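Local coordinates for protein cyclohexadienyl dehydratase (Synthetic construct, PDB 5JOS) that probably catalyses the dehydration, with loss of carbon dioxide, of prephenate and arogenate in phenylalanine biosynthesis, on a periplasmic solute-binding protein fold, at residues A[13-18]-A[218-223]. Numbering follows the deposited sequence.
Sequences ASRLDE and QEFLNY
Ser14 and Glu219 meet where helix 15-22 starts beside helix 218-233. In the model Ser14 OG donates to Glu219 OE2 at 2.3 Å, too short to be trusted as it stands. The sounder bond of OG is the one it accepts from Asp17 N, at 3.2 Å, the N-cap bond of helix 15-22. Asp17 OD2 accepts from Ser14 N, 3.1 Å away and nearly straight at 169°, through its anti lone pair. Ser14 and Asp17 thus form a capping box. The Glu219 chain is extended beyond CG and carries the carboxylate across to the cap.

Beside the cap, Leu16 points toward helix 218-233, its CG anti to the backbone N (chi1 -173°). The two methyls part: CD1 lies 3.8 Å from Phe220 CD1, and CD2 lies 4.2 Å from Tyr223 CD2 and near Glu219 CG. Leu60 of helix 48-60 also touches Leu16 and Tyr223. Arg15 bends at chi3 and brings NH1 to 3.8 Å from Phe220 CD2, with the ring carbon at the guanidinium edge and the planes 43° apart. NH1 is buried here without a polar partner in the model, while NH2 makes a salt bridge to Asp84. Tyr223 OH is hydrogen-bonded to Ser59 OG.

This surface contact joins helix 15-22 to helix 218-233. Asp17 OD2 and Glu219 OE2 are modelled 4.1 Å apart; their like charges may raise the proton affinity of either carboxylate, but the doubtful OE2 position leaves this unsettled.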
loop_
_atom_site.group_PDB
_atom_site.type_symbol
_atom_site.label_atom_id
_atom_site.label_comp_id
_atom_site.label_asym_id
_atom_site.label_seq_id
_atom_site.Cartn_x
_atom_site.Cartn_y
_atom_site.Cartn_z
ATOM N N ALA A 13 -29.855 -1.360 -14.875
ATOM C CA ALA A 13 -29.452 -0.883 -13.551
ATOM C C ALA A 13 -28.157 -1.652 -13.169
ATOM O O ALA A 13 -28.036 -2.872 -13.388
ATOM C CB ALA A 13 -30.577 -1.079 -12.511
ATOM N N SER A 14 -27.180 -0.901 -12.668
ATOM C CA SER A 14 -25.868 -1.403 -12.276
ATOM C C SER A 14 -25.718 -1.368 -10.762
ATOM O O SER A 14 -26.542 -0.805 -10.045
ATOM C CB SER A 14 -24.781 -0.529 -12.897
ATOM O OG SER A 14 -24.920 0.833 -12.464
ATOM N N ARG A 15 -24.639 -1.946 -10.265
ATOM C CA ARG A 15 -24.304 -1.779 -8.881
ATOM C C ARG A 15 -24.112 -0.304 -8.542
ATOM O O ARG A 15 -24.450 0.144 -7.450
ATOM C CB ARG A 15 -23.022 -2.551 -8.579
ATOM C CG ARG A 15 -22.992 -4.034 -9.112
ATOM C CD ARG A 15 -21.905 -4.885 -8.403
ATOM N NE ARG A 15 -22.268 -4.953 -6.966
ATOM C CZ ARG A 15 -21.952 -4.074 -6.003
ATOM N NH1 ARG A 15 -21.125 -3.042 -6.215
ATOM N NH2 ARG A 15 -22.453 -4.270 -4.792
ATOM N N LEU A 16 -23.555 0.470 -9.472
ATOM C CA LEU A 16 -23.390 1.909 -9.212
ATOM C C LEU A 16 -24.761 2.578 -8.958
ATOM O O LEU A 16 -24.935 3.393 -8.023
ATOM C CB LEU A 16 -22.608 2.549 -10.356
ATOM C CG LEU A 16 -22.224 3.998 -10.152
ATOM C CD1 LEU A 16 -21.301 4.228 -8.953
ATOM C CD2 LEU A 16 -21.537 4.453 -11.416
ATOM N N ASP A 17 -25.787 2.146 -9.697
ATOM C CA ASP A 17 -27.130 2.625 -9.393
ATOM C C ASP A 17 -27.688 2.185 -8.071
ATOM O O ASP A 17 -28.393 3.014 -7.447
ATOM C CB ASP A 17 -28.126 2.204 -10.437
ATOM C CG ASP A 17 -27.885 2.877 -11.714
ATOM O OD1 ASP A 17 -27.846 4.122 -11.722
ATOM O OD2 ASP A 17 -27.670 2.174 -12.704
ATOM N N GLU A 18 -27.451 0.900 -7.690
ATOM C CA GLU A 18 -27.996 0.349 -6.475
ATOM C C GLU A 18 -27.464 1.193 -5.337
ATOM O O GLU A 18 -28.156 1.488 -4.362
ATOM C CB GLU A 18 -27.555 -1.146 -6.266
ATOM N N GLN A 218 -18.479 -3.229 -14.758
ATOM C CA GLN A 218 -17.395 -2.288 -15.205
ATOM C C GLN A 218 -17.738 -0.828 -14.852
ATOM O O GLN A 218 -16.842 0.002 -14.830
ATOM C CB GLN A 218 -16.967 -2.418 -16.675
ATOM C CG GLN A 218 -16.011 -3.572 -16.990
ATOM C CD GLN A 218 -15.160 -4.145 -15.830
ATOM O OE1 GLN A 218 -15.643 -4.884 -14.909
ATOM N NE2 GLN A 218 -13.861 -3.881 -15.910
ATOM N N GLU A 219 -19.019 -0.535 -14.577
ATOM C CA GLU A 219 -19.447 0.796 -14.346
ATOM C C GLU A 219 -18.902 1.310 -13.031
ATOM O O GLU A 219 -18.212 2.305 -13.005
ATOM C CB GLU A 219 -20.978 0.846 -14.341
ATOM C CG GLU A 219 -21.500 2.229 -14.624
ATOM C CD GLU A 219 -23.008 2.262 -14.893
ATOM O OE1 GLU A 219 -23.398 2.230 -16.084
ATOM O OE2 GLU A 219 -23.769 2.294 -13.884
ATOM N N PHE A 220 -19.101 0.568 -11.947
ATOM C CA PHE A 220 -18.541 0.983 -10.681
ATOM C C PHE A 220 -17.011 0.988 -10.758
ATOM O O PHE A 220 -16.332 1.912 -10.313
ATOM C CB PHE A 220 -19.021 0.065 -9.583
ATOM C CG PHE A 220 -18.669 0.512 -8.160
ATOM C CD1 PHE A 220 -18.534 1.811 -7.829
ATOM C CD2 PHE A 220 -18.481 -0.419 -7.185
ATOM C CE1 PHE A 220 -18.247 2.206 -6.537
ATOM C CE2 PHE A 220 -18.180 -0.060 -5.897
ATOM C CZ PHE A 220 -18.079 1.267 -5.561
ATOM N N LEU A 221 -16.447 -0.028 -11.359
ATOM C CA LEU A 221 -15.008 -0.116 -11.393
ATOM C C LEU A 221 -14.440 1.107 -12.173
ATOM O O LEU A 221 -13.446 1.694 -11.787
ATOM C CB LEU A 221 -14.564 -1.390 -12.061
ATOM C CG LEU A 221 -13.072 -1.382 -12.355
ATOM C CD1 LEU A 221 -12.390 -1.765 -11.076
ATOM C CD2 LEU A 221 -12.606 -2.310 -13.454
ATOM N N ASN A 222 -15.032 1.431 -13.308
ATOM C CA ASN A 222 -14.594 2.630 -14.066
ATOM C C ASN A 222 -14.734 3.928 -13.259
ATOM O O ASN A 222 -13.898 4.816 -13.396
ATOM C CB ASN A 222 -15.415 2.785 -15.312
ATOM C CG ASN A 222 -15.032 1.764 -16.373
ATOM O OD1 ASN A 222 -14.083 1.039 -16.262
ATOM N ND2 ASN A 222 -15.795 1.709 -17.368
ATOM N N TYR A 223 -15.844 4.053 -12.525
ATOM C CA TYR A 223 -15.992 5.193 -11.645
ATOM C C TYR A 223 -14.825 5.238 -10.691
ATOM O O TYR A 223 -14.209 6.241 -10.508
ATOM C CB TYR A 223 -17.266 5.098 -10.794
ATOM C CG TYR A 223 -17.608 6.376 -10.008
ATOM C CD1 TYR A 223 -16.948 6.699 -8.823
ATOM C CD2 TYR A 223 -18.630 7.249 -10.434
ATOM C CE1 TYR A 223 -17.249 7.885 -8.138
ATOM C CE2 TYR A 223 -18.924 8.424 -9.734
ATOM C CZ TYR A 223 -18.230 8.726 -8.577
ATOM O OH TYR A 223 -18.514 9.869 -7.838
#